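Local coordinates for protein pentafunctional AROM polypeptide (Schizosaccharomyces pombe, PDB 5SWV) that probably catalyses the dehydration of 3-dehydroquinate and the NADPH-dependent reduction of 3-dehydroshikimate, two steps of the shikimate pathway carried by this part of the polypeptide, at residues A[321-335]-A[344-356]. Numbering follows the deposited sequence.
Sequences DELSDEARFFGAVNT and KLVLRGDNTDWRG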
# COMPACT_ATOMS: atom_id res chain seq x y z
N ASP A 321 25.04 -0.84 -3.77
CA ASP A 321 25.58 0.38 -3.14
C ASP A 321 24.85 0.71 -1.81
O ASP A 321 25.41 1.37 -0.95
CB ASP A 321 25.41 1.57 -4.10
CG ASP A 321 26.07 1.34 -5.46
OD1 ASP A 321 27.31 1.36 -5.51
OD2 ASP A 321 25.38 1.14 -6.48
N GLU A 322 23.60 0.27 -1.71
CA GLU A 322 22.71 0.51 -0.57
C GLU A 322 21.98 -0.77 -0.23
O GLU A 322 21.74 -1.60 -1.11
CB GLU A 322 21.62 1.49 -0.96
CG GLU A 322 22.01 2.95 -0.99
CD GLU A 322 20.85 3.83 -1.42
OE1 GLU A 322 19.66 3.42 -1.28
OE2 GLU A 322 21.13 4.95 -1.90
N LEU A 323 21.59 -0.91 1.04
CA LEU A 323 20.69 -1.97 1.46
C LEU A 323 19.55 -1.40 2.28
O LEU A 323 19.72 -0.40 2.95
CB LEU A 323 21.44 -2.97 2.32
CG LEU A 323 22.54 -3.75 1.60
CD1 LEU A 323 23.43 -4.49 2.60
CD2 LEU A 323 21.91 -4.71 0.61
N SER A 324 18.39 -2.03 2.23
CA SER A 324 17.30 -1.67 3.13
C SER A 324 17.64 -2.24 4.49
O SER A 324 18.47 -3.15 4.61
CB SER A 324 15.97 -2.23 2.66
OG SER A 324 15.87 -3.61 2.96
N ASP A 325 16.97 -1.74 5.52
CA ASP A 325 17.20 -2.23 6.88
C ASP A 325 17.03 -3.75 6.94
O ASP A 325 17.87 -4.44 7.50
CB ASP A 325 16.26 -1.56 7.89
CG ASP A 325 16.54 -0.06 8.08
OD1 ASP A 325 17.68 0.42 7.84
OD2 ASP A 325 15.60 0.65 8.51
N GLU A 326 15.97 -4.27 6.31
CA GLU A 326 15.66 -5.69 6.41
C GLU A 326 16.72 -6.50 5.69
O GLU A 326 17.14 -7.54 6.18
CB GLU A 326 14.27 -6.03 5.87
CG GLU A 326 13.12 -5.56 6.74
CD GLU A 326 12.79 -4.07 6.62
OE1 GLU A 326 13.33 -3.37 5.72
OE2 GLU A 326 12.01 -3.58 7.48
N ALA A 327 17.17 -6.02 4.54
CA ALA A 327 18.18 -6.73 3.77
C ALA A 327 19.47 -6.82 4.56
O ALA A 327 20.11 -7.87 4.57
CB ALA A 327 18.43 -6.09 2.41
N ARG A 328 19.84 -5.74 5.23
CA ARG A 328 21.02 -5.75 6.08
C ARG A 328 20.81 -6.66 7.27
O ARG A 328 21.66 -7.48 7.57
CB ARG A 328 21.37 -4.36 6.58
CG ARG A 328 22.76 -4.31 7.21
CD ARG A 328 23.00 -3.00 7.94
NE ARG A 328 22.33 -1.91 7.24
CZ ARG A 328 22.74 -1.37 6.08
NH1 ARG A 328 23.87 -1.78 5.48
NH2 ARG A 328 22.01 -0.39 5.53
N PHE A 329 19.68 -6.52 7.93
CA PHE A 329 19.46 -7.27 9.13
C PHE A 329 19.46 -8.77 8.84
O PHE A 329 20.12 -9.49 9.54
CB PHE A 329 18.16 -6.84 9.78
CG PHE A 329 17.87 -7.56 11.04
CD1 PHE A 329 18.63 -7.31 12.17
CD2 PHE A 329 16.85 -8.50 11.10
CE1 PHE A 329 18.36 -7.98 13.36
CE2 PHE A 329 16.57 -9.18 12.27
CZ PHE A 329 17.33 -8.92 13.40
N PHE A 330 18.75 -9.21 7.80
CA PHE A 330 18.73 -10.64 7.44
C PHE A 330 19.89 -11.07 6.55
O PHE A 330 20.02 -12.26 6.24
CB PHE A 330 17.43 -10.99 6.71
CG PHE A 330 16.18 -10.79 7.53
CD1 PHE A 330 16.01 -11.44 8.73
CD2 PHE A 330 15.15 -9.98 7.05
CE1 PHE A 330 14.85 -11.26 9.47
CE2 PHE A 330 13.97 -9.81 7.78
CZ PHE A 330 13.82 -10.45 8.99
N GLY A 331 20.71 -10.12 6.10
CA GLY A 331 21.92 -10.42 5.32
C GLY A 331 21.60 -11.12 4.01
O GLY A 331 22.25 -12.11 3.66
N ALA A 332 20.59 -10.63 3.31
CA ALA A 332 20.13 -11.26 2.09
C ALA A 332 19.32 -10.29 1.24
O ALA A 332 18.54 -9.49 1.77
CB ALA A 332 19.31 -12.49 2.42
N VAL A 333 19.52 -10.39 -0.07
CA VAL A 333 18.79 -9.58 -1.03
C VAL A 333 17.95 -10.48 -1.92
O VAL A 333 18.47 -11.43 -2.47
CB VAL A 333 19.77 -8.75 -1.87
CG1 VAL A 333 19.12 -8.15 -3.11
CG2 VAL A 333 20.35 -7.62 -1.02
N ASN A 334 16.64 -10.20 -2.03
CA ASN A 334 15.80 -10.77 -3.11
C ASN A 334 15.22 -9.74 -4.10
O ASN A 334 14.48 -10.13 -5.00
CB ASN A 334 14.66 -11.60 -2.51
CG ASN A 334 13.45 -10.77 -2.12
OD1 ASN A 334 13.52 -9.53 -1.99
ND2 ASN A 334 12.32 -11.44 -1.90
N THR A 335 15.50 -8.45 -3.91
CA THR A 335 14.91 -7.40 -4.73
C THR A 335 15.94 -6.31 -4.96
O THR A 335 16.28 -5.59 -4.04
CB THR A 335 13.69 -6.78 -4.04
OG1 THR A 335 12.67 -7.77 -3.90
CG2 THR A 335 13.13 -5.62 -4.83
N LYS A 344 24.18 8.84 -12.48
CA LYS A 344 24.82 7.84 -11.64
C LYS A 344 23.79 6.73 -11.41
O LYS A 344 22.63 7.02 -11.10
CB LYS A 344 25.22 8.41 -10.27
CG LYS A 344 25.77 9.85 -10.26
CD LYS A 344 25.30 10.63 -9.03
CE LYS A 344 24.09 11.54 -9.32
NZ LYS A 344 24.39 12.63 -10.29
N LEU A 345 24.22 5.48 -11.55
CA LEU A 345 23.40 4.34 -11.17
C LEU A 345 23.70 3.94 -9.72
O LEU A 345 24.85 3.72 -9.37
CB LEU A 345 23.66 3.14 -12.09
CG LEU A 345 22.81 1.89 -11.84
CD1 LEU A 345 21.32 2.20 -11.95
CD2 LEU A 345 23.22 0.77 -12.78
N VAL A 346 22.66 3.84 -8.91
CA VAL A 346 22.77 3.32 -7.53
C VAL A 346 21.91 2.08 -7.45
O VAL A 346 20.75 2.10 -7.85
CB VAL A 346 22.29 4.38 -6.52
CG1 VAL A 346 22.05 3.78 -5.13
CG2 VAL A 346 23.30 5.52 -6.45
N LEU A 347 22.48 0.99 -6.96
CA LEU A 347 21.73 -0.25 -6.80
C LEU A 347 21.39 -0.47 -5.33
O LEU A 347 22.28 -0.45 -4.45
CB LEU A 347 22.52 -1.43 -7.36
CG LEU A 347 22.82 -1.34 -8.86
CD1 LEU A 347 23.99 -2.25 -9.23
CD2 LEU A 347 21.57 -1.64 -9.70
N ARG A 348 20.10 -0.66 -5.06
CA ARG A 348 19.61 -0.87 -3.72
C ARG A 348 19.09 -2.29 -3.61
O ARG A 348 18.23 -2.69 -4.37
CB ARG A 348 18.50 0.13 -3.43
CG ARG A 348 17.96 0.11 -2.01
CD ARG A 348 16.75 1.01 -1.89
NE ARG A 348 16.13 0.91 -0.57
CZ ARG A 348 16.61 1.47 0.54
NH1 ARG A 348 17.75 2.17 0.52
NH2 ARG A 348 15.96 1.31 1.69
N GLY A 349 19.62 -3.06 -2.67
CA GLY A 349 19.10 -4.39 -2.36
C GLY A 349 18.06 -4.28 -1.27
O GLY A 349 18.29 -3.64 -0.26
N ASP A 350 16.90 -4.89 -1.48
CA ASP A 350 15.91 -5.05 -0.44
C ASP A 350 15.56 -6.53 -0.36
O ASP A 350 16.04 -7.35 -1.16
CB ASP A 350 14.66 -4.19 -0.73
CG ASP A 350 13.86 -3.82 0.55
OD1 ASP A 350 13.90 -4.56 1.57
OD2 ASP A 350 13.17 -2.78 0.55
N ASN A 351 14.74 -6.87 0.62
CA ASN A 351 14.34 -8.22 0.91
C ASN A 351 12.88 -8.21 1.29
O ASN A 351 12.51 -7.72 2.36
CB ASN A 351 15.19 -8.72 2.08
CG ASN A 351 15.11 -10.20 2.27
OD1 ASN A 351 14.03 -10.78 2.36
ND2 ASN A 351 16.25 -10.84 2.31
N THR A 352 12.04 -8.72 0.40
CA THR A 352 10.60 -8.81 0.65
C THR A 352 10.14 -10.16 1.16
O THR A 352 8.94 -10.35 1.34
CB THR A 352 9.80 -8.52 -0.62
OG1 THR A 352 10.22 -9.43 -1.63
CG2 THR A 352 10.02 -7.11 -1.09
N ASP A 353 11.05 -11.10 1.41
CA ASP A 353 10.63 -12.43 1.90
C ASP A 353 9.71 -12.32 3.13
O ASP A 353 8.64 -12.93 3.16
CB ASP A 353 11.84 -13.33 2.18
CG ASP A 353 12.54 -13.83 0.88
OD1 ASP A 353 11.90 -13.87 -0.21
OD2 ASP A 353 13.74 -14.18 0.95
N TRP A 354 10.09 -11.50 4.10
CA TRP A 354 9.23 -11.26 5.28
C TRP A 354 7.84 -10.70 4.95
O TRP A 354 6.87 -10.98 5.67
CB TRP A 354 9.94 -10.34 6.29
CG TRP A 354 10.01 -8.91 5.91
CD1 TRP A 354 10.90 -8.33 5.07
CD2 TRP A 354 9.14 -7.86 6.36
NE1 TRP A 354 10.65 -6.98 4.96
CE2 TRP A 354 9.59 -6.66 5.76
CE3 TRP A 354 8.04 -7.82 7.23
CZ2 TRP A 354 8.98 -5.44 6.00
CZ3 TRP A 354 7.43 -6.60 7.47
CH2 TRP A 354 7.90 -5.42 6.85
N ARG A 355 7.74 -9.90 3.89
CA ARG A 355 6.48 -9.29 3.50
C ARG A 355 5.44 -10.36 3.13
O ARG A 355 4.25 -10.18 3.38
CB ARG A 355 6.68 -8.32 2.34
CG ARG A 355 7.56 -7.11 2.68
CD ARG A 355 6.86 -6.13 3.61
NE ARG A 355 5.62 -5.75 2.98
CZ ARG A 355 5.53 -4.87 1.99
NH1 ARG A 355 6.58 -4.19 1.56
NH2 ARG A 355 4.35 -4.66 1.44
N GLY A 356 5.90 -11.47 2.56
CA GLY A 356 5.03 -12.60 2.30
C GLY A 356 4.29 -13.06 3.55
O GLY A 356 3.12 -13.45 3.48
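With chi1 at 84°, N334 holds its CG between its own backbone N and carbonyl carbon, and the amide ends up across the T352 side chain at about a right angle. ND2 donates to T352 OG1 at 2.9 Å, the acceptor lying close to the amide plane, and makes a weaker bond to D353 OD1; D353 also forms a salt bridge with K313 through OD2. On the other branch, N334 OD1 takes T352 N on one face and T335 OG1 on the opposite face; bonds at both ends of the amide restrict its rotation. T352 OG1 and T335 OG1 also hydrogen-bond S511 OG of helix 500-516. In N351 CG lies anti to the backbone N (chi1 -166°), which places ND2 2.7 Å from A332 O, above that carbonyl's plane, while OD1 caps helix 353-364 at D353 N. These bonds lie at the end of strand 345-350, in the mixed sheet of the shikimate dehydrogenase substrate-binding fold. The strand pairs in parallel with the edge strand 322-323 and antiparallel with 335-340, at whose start N334 and T335 both face D350 in a classic beta bulge, their N atoms sharing D350 O. D350 OD1 collects two bonds, one from N351 N and one from S324 OG, 2.6 Å away and above the carboxylate plane; S324 OG also accepts from A327 N as the N-cap of helix 325-330. V333 CG2 packs 3.7 Å from G349 CA. Farther along the edge, R348 NH1 meets E322 OE1 at 2.9 Å in the guanidinium plane, the two charged planes standing 80° apart, and D321 OD2 takes L347 N on its anti lone pair at 2.9 Å. At the helical end E326 CG approaches the W354 ring obliquely, 3.4 Å from NE1; the indole meets Y389 edge-to-face.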